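Local coordinates for protein alpha-amylase (Eubacterium rectale DSM 17629, PDB 6AZ5) that probably binds starch-type alpha-glucans, as a family 41 carbohydrate-binding module of the alpha-amylase held at the surface of a gut bacterium, at residues A[98-103]-A[108-113]; A[42-45]-A[50-53]; A[7-12]-A[36-41]. All blocks are in the same frame, centred on the assembly; numbering follows the deposited sequence.

Interaction 1 of 3, residues A[98-103]-A[108-113]; sequences EVLYYV and PVHEKP
Past the last strand of this all-beta module the chain turns back, and P108 to P113 run along Y101 and its neighbours. A single antiparallel bridge, a hydrogen-bonded pair of Y101 and V109, fixes the register: Y101 N donates to V109 O at 2.7 Å, and V109 N returns a bond to Y101 O at 2.9 Å. The other side of strand 99-103 is taken by strand 3-10, its parallel neighbour.

Beyond the bridge, side chains do the work. The Y101 ring is laid flat against K112, whose CA stands 3.5 Å from the ring centroid in a CH-pi contact, with CB over the same ring nearer CZ; P113 CD meets Y101 CB at 3.5 Å. From there the extended K112 chain leads away to salt bridges with D44 and E46. On the buried side of the strand P108 CG rests over the Y102 ring, while the Y102 hydroxyl is hydrogen-bonded to D84 and A71 N.

H110 closes the far end. L100 CD1 sits almost exactly above the imidazole centre, 3.7 Å from it. The fully extended E98 side chain (chi1 -180°) carries OE2 to the imidazole edge, where H110 NE2 donates to it at 2.7 Å. This bond is nearly straight (164°) and lies in the ring plane, but it meets the anti side of the carboxylate, 27° out of its plane. E98 OE2 also accepts from S93 N, and OE1 from H3 and G94 N. Four donors thus grip one buried carboxylate, which probably keeps it ionised and holds the H110 imidazole with its NE2 protonated.

Interaction 2 of 3, residues A[42-45]-A[50-53]; sequences YYDA and TWFK
The indole of W51 and the phenol ring of Y42 lie side by side on one face of a beta hairpin made by strands 35-44 and 49-58. Their planes are inclined at 38°, neither stacked nor edge-to-face, and the closest atoms are Y42 CD2 and W51 CD1, 3.7 Å apart. D44 N stands over one face of the Y42 ring, offset toward its rim, and the ring stacks with Y8 of strand 3-10. The W51 ring is met at its edge, in plane, by Y42 O and D44 CB. On the other face of the hairpin the Y43 ring has T50 OG1 at its edge, 3.4 Å from CD1.

Y42 and W51 form the hydrogen-bonded pair: Y42 N donates to W51 O and W51 N to Y42 O, both at 2.9 Å. Y43 and T50 follow as the non-hydrogen-bonded pair.

W51 also bonds through its side chain. With CG anti to its own carbonyl carbon (chi1 -58°), the indole lies back along the hairpin toward D44, so NE1 reaches the carboxylate. Were W51 an alanine, D44 OD2 would probably lose its indole donor and a gap would be likely to open between D44 and V103, P113 and I115, which pack on the ring. D44 OD2 has another partner, since it also accepts from N47. The W51 NE1 to D44 OD2 bond measures 3.1 Å, runs close to the indole plane and arrives on the anti side of the carboxylate.

Interaction 3 of 3, residues A[7-12]-A[36-41]; sequences IYYYNE and YVFDGT
F38 drives the far end of its ring onto the Y9 side chain, CZ reaching Y9 CB at 3.3 Å, a close approach for two carbons. Y9 lies on strand 3-10 and F38 in the break of strand 35-44; these two strands are not paired, and the contact is buried in the hydrophobic core of the beta-sandwich-like module.

Rotamers set the geometry. F38 has its CG anti to the carbonyl carbon (chi1 -66°), which sends the phenyl ring inward from the break, toward strand 3-10. Y9 instead holds its CG opposite the backbone N (chi1 171°), carrying the phenol away from F38 and leaving CB to take the contact. The rings are near parallel, at 22°, but slid apart with centroids 5.8 Å from each other, so they hardly overlap. At the rim of the phenyl ring, F38 CE1 lies 3.6 Å from I7 O, in the ring plane.

Turned away from F38, the phenol places its hydroxyl beside N11, whose ND2 donates to Y9 OH at 3.0 Å, and near D104, a second hydrogen-bonding partner at this buried polar end.

After F38, D39 and G40 both face K53 in a classic beta bulge. Strand 49-58 pairs with both 3-10 and 35-44, so F38 spans it, touching Q54 on the way and L25 of strand 24-29, while Y9 also packs on F52 and on A71 of strand 66-72.

How the interactions relate
All three contacts reach the same mixed beta sheet, interaction 1 through strand 99-103. Along the chain interaction 3 closes first, then interaction 2, then interaction 1. Interactions 2 and 3 share strand 35-44 and have centres about 8 Å apart; each lies about 12 Å from interaction 1. Strand 3-10 is the link: it pairs with 49-58 on one side and 99-103 on the other, with Y8 bonding to both L100 and Y102. The segment 108-113 closes the circuit, since K112 NZ meets D44 OD1 at 2.6 Å. The hairpin, the first strand and the segment after the last strand thus meet in one corner of the module.

Interaction 1 of 3, residues A[98-103]-A[108-113]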
loop_
_atom_site.group_PDB
_atom_site.type_symbol
_atom_site.label_atom_id
_atom_site.label_comp_id
_atom_site.label_asym_id
_atom_site.label_seq_id
_atom_site.Cartn_x
_atom_site.Cartn_y
_atom_site.Cartn_z
ATOM N N GLU A 98 -9.428 -1.555 -9.295
ATOM C CA GLU A 98 -8.135 -0.890 -9.213
ATOM C C GLU A 98 -7.232 -1.551 -8.175
ATOM O O GLU A 98 -7.583 -1.677 -7.003
ATOM C CB GLU A 98 -8.293 0.596 -8.890
ATOM C CG GLU A 98 -6.948 1.306 -8.809
ATOM C CD GLU A 98 -7.059 2.812 -8.768
ATOM O OE1 GLU A 98 -8.173 3.342 -8.580
ATOM O OE2 GLU A 98 -6.015 3.471 -8.921
ATOM N N VAL A 99 -6.065 -1.975 -8.634
ATOM C CA VAL A 99 -5.077 -2.588 -7.771
ATOM C C VAL A 99 -3.753 -1.850 -7.903
ATOM O O VAL A 99 -3.297 -1.583 -9.012
ATOM C CB VAL A 99 -4.890 -4.074 -8.115
ATOM C CG1 VAL A 99 -3.717 -4.660 -7.352
ATOM C CG2 VAL A 99 -6.164 -4.834 -7.801
ATOM N N LEU A 100 -3.155 -1.498 -6.769
ATOM C CA LEU A 100 -1.815 -0.921 -6.762
ATOM C C LEU A 100 -0.796 -1.922 -6.217
ATOM O O LEU A 100 -1.056 -2.626 -5.237
ATOM C CB LEU A 100 -1.785 0.374 -5.952
ATOM C CG LEU A 100 -2.181 1.665 -6.684
ATOM C CD1 LEU A 100 -1.362 1.852 -7.947
ATOM C CD2 LEU A 100 -3.675 1.713 -7.002
ATOM N N TYR A 101 0.354 -1.994 -6.880
ATOM C CA TYR A 101 1.451 -2.838 -6.433
ATOM C C TYR A 101 2.584 -1.983 -5.895
ATOM O O TYR A 101 3.269 -1.281 -6.639
ATOM C CB TYR A 101 1.954 -3.725 -7.562
ATOM C CG TYR A 101 0.922 -4.701 -8.057
ATOM C CD1 TYR A 101 0.796 -5.961 -7.487
ATOM C CD2 TYR A 101 0.061 -4.358 -9.086
ATOM C CE1 TYR A 101 -0.157 -6.853 -7.939
ATOM C CE2 TYR A 101 -0.887 -5.239 -9.543
ATOM C CZ TYR A 101 -0.996 -6.483 -8.970
ATOM O OH TYR A 101 -1.951 -7.353 -9.436
ATOM N N TYR A 102 2.760 -2.043 -4.585
ATOM C CA TYR A 102 3.750 -1.236 -3.911
ATOM C C TYR A 102 4.877 -2.140 -3.434
ATOM O O TYR A 102 4.748 -2.851 -2.440
ATOM C CB TYR A 102 3.094 -0.460 -2.762
ATOM C CG TYR A 102 4.007 0.409 -1.925
ATOM C CD1 TYR A 102 5.279 0.755 -2.361
ATOM C CD2 TYR A 102 3.558 0.948 -0.721
ATOM C CE1 TYR A 102 6.102 1.563 -1.596
ATOM C CE2 TYR A 102 4.368 1.766 0.046
ATOM C CZ TYR A 102 5.641 2.071 -0.398
ATOM O OH TYR A 102 6.457 2.885 0.354
ATOM N N VAL A 103 5.974 -2.119 -4.183
ATOM C CA VAL A 103 7.207 -2.753 -3.747
ATOM C C VAL A 103 7.994 -1.730 -2.945
ATOM O O VAL A 103 8.238 -0.622 -3.421
ATOM C CB VAL A 103 8.051 -3.269 -4.928
ATOM C CG1 VAL A 103 9.485 -3.532 -4.486
ATOM C CG2 VAL A 103 7.427 -4.527 -5.514
ATOM N N PRO A 108 4.248 3.048 -5.962
ATOM C CA PRO A 108 3.307 1.972 -6.287
ATOM C C PRO A 108 2.843 2.089 -7.737
ATOM O O PRO A 108 2.708 3.207 -8.244
ATOM C CB PRO A 108 2.145 2.199 -5.308
ATOM C CG PRO A 108 2.706 3.092 -4.226
ATOM C CD PRO A 108 3.708 3.957 -4.935
ATOM N N VAL A 109 2.617 0.953 -8.392
ATOM C CA VAL A 109 2.200 0.952 -9.790
ATOM C C VAL A 109 0.967 0.087 -10.032
ATOM O O VAL A 109 0.692 -0.853 -9.283
ATOM C CB VAL A 109 3.326 0.460 -10.699
ATOM C CG1 VAL A 109 4.413 1.528 -10.816
ATOM C CG2 VAL A 109 3.879 -0.856 -10.170
ATOM N N HIS A 110 0.230 0.408 -11.091
ATOM C CA HIS A 110 -1.009 -0.294 -11.401
ATOM C C HIS A 110 -0.791 -1.669 -12.012
ATOM O O HIS A 110 -1.709 -2.489 -12.032
ATOM C CB HIS A 110 -1.871 0.547 -12.337
ATOM C CG HIS A 110 -2.570 1.679 -11.654
ATOM N ND1 HIS A 110 -2.074 2.967 -11.657
ATOM C CD2 HIS A 110 -3.710 1.713 -10.935
ATOM C CE1 HIS A 110 -2.890 3.747 -10.975
ATOM N NE2 HIS A 110 -3.895 3.013 -10.524
ATOM N N GLU A 111 0.410 -1.932 -12.509
ATOM C CA GLU A 111 0.675 -3.250 -13.069
ATOM C C GLU A 111 1.637 -4.050 -12.204
ATOM O O GLU A 111 2.609 -3.519 -11.666
ATOM C CB GLU A 111 1.217 -3.148 -14.488
ATOM C CG GLU A 111 0.903 -4.385 -15.318
ATOM C CD GLU A 111 0.819 -4.091 -16.803
ATOM O OE1 GLU A 111 0.251 -3.040 -17.177
ATOM O OE2 GLU A 111 1.323 -4.914 -17.595
ATOM N N LYS A 112 1.342 -5.339 -12.087
ATOM C CA LYS A 112 2.095 -6.257 -11.247
ATOM C C LYS A 112 3.534 -6.420 -11.719
ATOM O O LYS A 112 3.775 -6.829 -12.853
ATOM C CB LYS A 112 1.385 -7.607 -11.222
ATOM C CG LYS A 112 2.104 -8.703 -10.492
ATOM C CD LYS A 112 1.212 -9.923 -10.447
ATOM C CE LYS A 112 2.007 -11.174 -10.192
ATOM N NZ LYS A 112 1.109 -12.332 -9.922
ATOM N N PRO A 113 4.497 -6.093 -10.843
ATOM C CA PRO A 113 5.927 -6.192 -11.147
ATOM C C PRO A 113 6.495 -7.592 -10.961
ATOM O O PRO A 113 5.823 -8.475 -10.429
ATOM C CB PRO A 113 6.561 -5.221 -10.148
ATOM C CG PRO A 113 5.647 -5.243 -8.990
ATOM C CD PRO A 113 4.257 -5.441 -9.546
#

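Interaction 2 of 3, residues A[42-45]-A[50-53]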
loop_
_atom_site.group_PDB
_atom_site.type_symbol
_atom_site.label_atom_id
_atom_site.label_comp_id
_atom_site.label_asym_id
_atom_site.label_seq_id
_atom_site.Cartn_x
_atom_site.Cartn_y
_atom_site.Cartn_z
ATOM N N TYR A 42 -2.141 -11.384 0.085
ATOM C CA TYR A 42 -2.388 -11.906 -1.252
ATOM C C TYR A 42 -1.216 -12.770 -1.686
ATOM O O TYR A 42 -0.084 -12.293 -1.752
ATOM C CB TYR A 42 -2.604 -10.769 -2.248
ATOM C CG TYR A 42 -2.481 -11.177 -3.699
ATOM C CD1 TYR A 42 -3.412 -12.025 -4.283
ATOM C CD2 TYR A 42 -1.449 -10.694 -4.491
ATOM C CE1 TYR A 42 -3.312 -12.390 -5.611
ATOM C CE2 TYR A 42 -1.341 -11.054 -5.823
ATOM C CZ TYR A 42 -2.275 -11.899 -6.378
ATOM O OH TYR A 42 -2.172 -12.261 -7.703
ATOM N N TYR A 43 -1.475 -14.040 -1.980
ATOM C CA TYR A 43 -0.396 -14.894 -2.453
ATOM C C TYR A 43 -0.181 -14.731 -3.949
ATOM O O TYR A 43 -1.064 -15.017 -4.758
ATOM C CB TYR A 43 -0.649 -16.359 -2.138
ATOM C CG TYR A 43 0.519 -17.217 -2.557
ATOM C CD1 TYR A 43 1.754 -17.080 -1.939
ATOM C CD2 TYR A 43 0.399 -18.141 -3.590
ATOM C CE1 TYR A 43 2.833 -17.845 -2.325
ATOM C CE2 TYR A 43 1.476 -18.918 -3.980
ATOM C CZ TYR A 43 2.690 -18.763 -3.343
ATOM O OH TYR A 43 3.775 -19.522 -3.721
ATOM N N ASP A 44 1.015 -14.270 -4.297
ATOM C CA ASP A 44 1.424 -14.058 -5.674
ATOM C C ASP A 44 2.027 -15.339 -6.236
ATOM O O ASP A 44 3.227 -15.564 -6.121
ATOM C CB ASP A 44 2.431 -12.908 -5.730
ATOM C CG ASP A 44 2.857 -12.549 -7.136
ATOM O OD1 ASP A 44 2.606 -13.328 -8.079
ATOM O OD2 ASP A 44 3.465 -11.467 -7.289
ATOM N N ALA A 45 1.197 -16.166 -6.859
ATOM C CA ALA A 45 1.651 -17.455 -7.370
ATOM C C ALA A 45 2.670 -17.317 -8.505
ATOM O O ALA A 45 3.432 -18.248 -8.767
ATOM C CB ALA A 45 0.462 -18.278 -7.829
ATOM N N THR A 50 4.408 -13.462 -0.989
ATOM C CA THR A 50 3.161 -13.030 -0.359
ATOM C C THR A 50 3.150 -11.521 -0.108
ATOM O O THR A 50 4.114 -10.959 0.414
ATOM C CB THR A 50 2.918 -13.776 0.967
ATOM O OG1 THR A 50 2.853 -15.184 0.709
ATOM C CG2 THR A 50 1.613 -13.330 1.608
ATOM N N TRP A 51 2.059 -10.869 -0.495
ATOM C CA TRP A 51 1.908 -9.431 -0.294
ATOM C C TRP A 51 1.024 -9.126 0.910
ATOM O O TRP A 51 0.117 -9.893 1.221
ATOM C CB TRP A 51 1.292 -8.765 -1.530
ATOM C CG TRP A 51 2.035 -8.940 -2.819
ATOM C CD1 TRP A 51 2.132 -10.080 -3.568
ATOM C CD2 TRP A 51 2.736 -7.924 -3.540
ATOM N NE1 TRP A 51 2.876 -9.840 -4.700
ATOM C CE2 TRP A 51 3.258 -8.522 -4.707
ATOM C CE3 TRP A 51 2.991 -6.569 -3.309
ATOM C CZ2 TRP A 51 4.008 -7.812 -5.635
ATOM C CZ3 TRP A 51 3.736 -5.865 -4.233
ATOM C CH2 TRP A 51 4.237 -6.487 -5.381
ATOM N N PHE A 52 1.284 -8.003 1.578
ATOM C CA PHE A 52 0.290 -7.409 2.473
ATOM C C PHE A 52 -0.822 -6.825 1.606
ATOM O O PHE A 52 -0.550 -6.291 0.536
ATOM C CB PHE A 52 0.893 -6.298 3.348
ATOM C CG PHE A 52 1.907 -6.781 4.349
ATOM C CD1 PHE A 52 3.251 -6.844 4.016
ATOM C CD2 PHE A 52 1.518 -7.154 5.627
ATOM C CE1 PHE A 52 4.186 -7.278 4.935
ATOM C CE2 PHE A 52 2.445 -7.593 6.549
ATOM C CZ PHE A 52 3.782 -7.655 6.203
ATOM N N LYS A 53 -2.070 -6.904 2.050
ATOM C CA LYS A 53 -3.126 -6.251 1.290
ATOM C C LYS A 53 -4.064 -5.461 2.186
ATOM O O LYS A 53 -4.201 -5.748 3.376
ATOM C CB LYS A 53 -3.919 -7.277 0.469
ATOM C CG LYS A 53 -5.150 -7.820 1.157
ATOM C CD LYS A 53 -5.862 -8.861 0.304
ATOM C CE LYS A 53 -6.976 -9.541 1.097
ATOM N NZ LYS A 53 -7.457 -10.771 0.417
#

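Interaction 3 of 3, residues A[7-12]-A[36-41]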
loop_
_atom_site.group_PDB
_atom_site.type_symbol
_atom_site.label_atom_id
_atom_site.label_comp_id
_atom_site.label_asym_id
_atom_site.label_seq_id
_atom_site.Cartn_x
_atom_site.Cartn_y
_atom_site.Cartn_z
ATOM N N ILE A 7 -4.573 -2.133 -2.415
ATOM C CA ILE A 7 -3.144 -1.915 -2.544
ATOM C C ILE A 7 -2.358 -3.036 -1.869
ATOM O O ILE A 7 -2.556 -3.347 -0.691
ATOM C CB ILE A 7 -2.728 -0.523 -1.993
ATOM C CG1 ILE A 7 -1.208 -0.401 -1.938
ATOM C CG2 ILE A 7 -3.333 -0.263 -0.629
ATOM C CD1 ILE A 7 -0.736 1.040 -1.899
ATOM N N TYR A 8 -1.494 -3.666 -2.661
ATOM C CA TYR A 8 -0.592 -4.709 -2.189
ATOM C C TYR A 8 0.768 -4.118 -1.853
ATOM O O TYR A 8 1.239 -3.217 -2.548
ATOM C CB TYR A 8 -0.405 -5.800 -3.242
ATOM C CG TYR A 8 -1.661 -6.512 -3.686
ATOM C CD1 TYR A 8 -2.707 -6.746 -2.810
ATOM C CD2 TYR A 8 -1.788 -6.965 -4.992
ATOM C CE1 TYR A 8 -3.851 -7.412 -3.226
ATOM C CE2 TYR A 8 -2.925 -7.626 -5.417
ATOM C CZ TYR A 8 -3.954 -7.842 -4.532
ATOM O OH TYR A 8 -5.086 -8.499 -4.954
ATOM N N TYR A 9 1.403 -4.639 -0.805
ATOM C CA TYR A 9 2.737 -4.181 -0.413
ATOM C C TYR A 9 3.691 -5.340 -0.150
ATOM O O TYR A 9 3.357 -6.300 0.545
ATOM C CB TYR A 9 2.654 -3.289 0.827
ATOM C CG TYR A 9 3.992 -2.944 1.445
ATOM C CD1 TYR A 9 4.862 -2.055 0.822
ATOM C CD2 TYR A 9 4.381 -3.494 2.664
ATOM C CE1 TYR A 9 6.088 -1.732 1.388
ATOM C CE2 TYR A 9 5.602 -3.173 3.240
ATOM C CZ TYR A 9 6.452 -2.293 2.597
ATOM O OH TYR A 9 7.666 -1.974 3.165
ATOM N N TYR A 10 4.886 -5.251 -0.716
ATOM C CA TYR A 10 5.876 -6.291 -0.497
ATOM C C TYR A 10 7.162 -5.717 0.078
ATOM O O TYR A 10 7.665 -4.689 -0.379
ATOM C CB TYR A 10 6.180 -7.046 -1.794
ATOM C CG TYR A 10 7.276 -8.074 -1.635
ATOM C CD1 TYR A 10 7.001 -9.338 -1.131
ATOM C CD2 TYR A 10 8.591 -7.778 -1.983
ATOM C CE1 TYR A 10 8.006 -10.280 -0.977
ATOM C CE2 TYR A 10 9.602 -8.715 -1.833
ATOM C CZ TYR A 10 9.303 -9.961 -1.331
ATOM O OH TYR A 10 10.303 -10.895 -1.181
ATOM N N ASN A 11 7.675 -6.405 1.091
ATOM C CA ASN A 11 8.963 -6.098 1.695
ATOM C C ASN A 11 9.591 -7.411 2.140
ATOM O O ASN A 11 9.061 -8.094 3.016
ATOM C CB ASN A 11 8.812 -5.132 2.874
ATOM C CG ASN A 11 10.148 -4.636 3.406
ATOM O OD1 ASN A 11 11.141 -5.363 3.407
ATOM N ND2 ASN A 11 10.176 -3.392 3.859
ATOM N N GLU A 12 10.712 -7.767 1.520
ATOM C CA GLU A 12 11.373 -9.034 1.812
ATOM C C GLU A 12 11.848 -9.090 3.259
ATOM O O GLU A 12 12.028 -10.170 3.820
ATOM C CB GLU A 12 12.550 -9.258 0.857
ATOM C CG GLU A 12 13.534 -8.099 0.800
ATOM C CD GLU A 12 14.746 -8.405 -0.064
ATOM O OE1 GLU A 12 14.885 -9.566 -0.505
ATOM O OE2 GLU A 12 15.560 -7.485 -0.297
ATOM N N TYR A 36 -2.992 3.779 7.590
ATOM C CA TYR A 36 -3.855 2.806 6.922
ATOM C C TYR A 36 -3.206 1.433 7.029
ATOM O O TYR A 36 -2.189 1.166 6.388
ATOM C CB TYR A 36 -4.096 3.196 5.454
ATOM C CG TYR A 36 -4.874 4.475 5.316
ATOM C CD1 TYR A 36 -4.244 5.709 5.419
ATOM C CD2 TYR A 36 -6.246 4.457 5.119
ATOM C CE1 TYR A 36 -4.954 6.884 5.316
ATOM C CE2 TYR A 36 -6.964 5.628 5.019
ATOM C CZ TYR A 36 -6.313 6.839 5.116
ATOM O OH TYR A 36 -7.026 8.011 5.016
ATOM N N VAL A 37 -3.803 0.567 7.845
ATOM C CA VAL A 37 -3.162 -0.668 8.293
ATOM C C VAL A 37 -3.521 -1.880 7.437
ATOM O O VAL A 37 -4.687 -2.121 7.146
ATOM C CB VAL A 37 -3.534 -0.974 9.776
ATOM C CG1 VAL A 37 -2.973 -2.319 10.215
ATOM C CG2 VAL A 37 -3.046 0.135 10.701
ATOM N N PHE A 38 -2.513 -2.647 7.035
ATOM C CA PHE A 38 -2.763 -3.868 6.284
ATOM C C PHE A 38 -3.442 -4.891 7.180
ATOM O O PHE A 38 -3.048 -5.076 8.335
ATOM C CB PHE A 38 -1.461 -4.429 5.711
ATOM C CG PHE A 38 -0.839 -3.551 4.663
ATOM C CD1 PHE A 38 -1.286 -3.599 3.351
ATOM C CD2 PHE A 38 0.183 -2.676 4.989
ATOM C CE1 PHE A 38 -0.727 -2.792 2.384
ATOM C CE2 PHE A 38 0.748 -1.865 4.026
ATOM C CZ PHE A 38 0.289 -1.919 2.723
ATOM N N ASP A 39 -4.466 -5.552 6.648
ATOM C CA ASP A 39 -5.218 -6.518 7.433
ATOM C C ASP A 39 -5.471 -7.820 6.677
ATOM O O ASP A 39 -6.264 -8.650 7.115
ATOM C CB ASP A 39 -6.545 -5.911 7.895
ATOM C CG ASP A 39 -7.352 -5.295 6.759
ATOM O OD1 ASP A 39 -6.981 -5.460 5.579
ATOM O OD2 ASP A 39 -8.383 -4.648 7.054
ATOM N N GLY A 40 -4.790 -8.002 5.552
ATOM C CA GLY A 40 -4.929 -9.217 4.772
ATOM C C GLY A 40 -3.675 -9.546 3.991
ATOM O O GLY A 40 -2.695 -8.807 4.035
ATOM N N THR A 41 -3.695 -10.673 3.286
ATOM C CA THR A 41 -2.575 -11.045 2.429
ATOM C C THR A 41 -3.054 -11.443 1.043
ATOM O O THR A 41 -4.217 -11.802 0.852
ATOM C CB THR A 41 -1.752 -12.224 3.002
ATOM O OG1 THR A 41 -2.523 -13.428 2.918
ATOM C CG2 THR A 41 -1.356 -11.968 4.445
#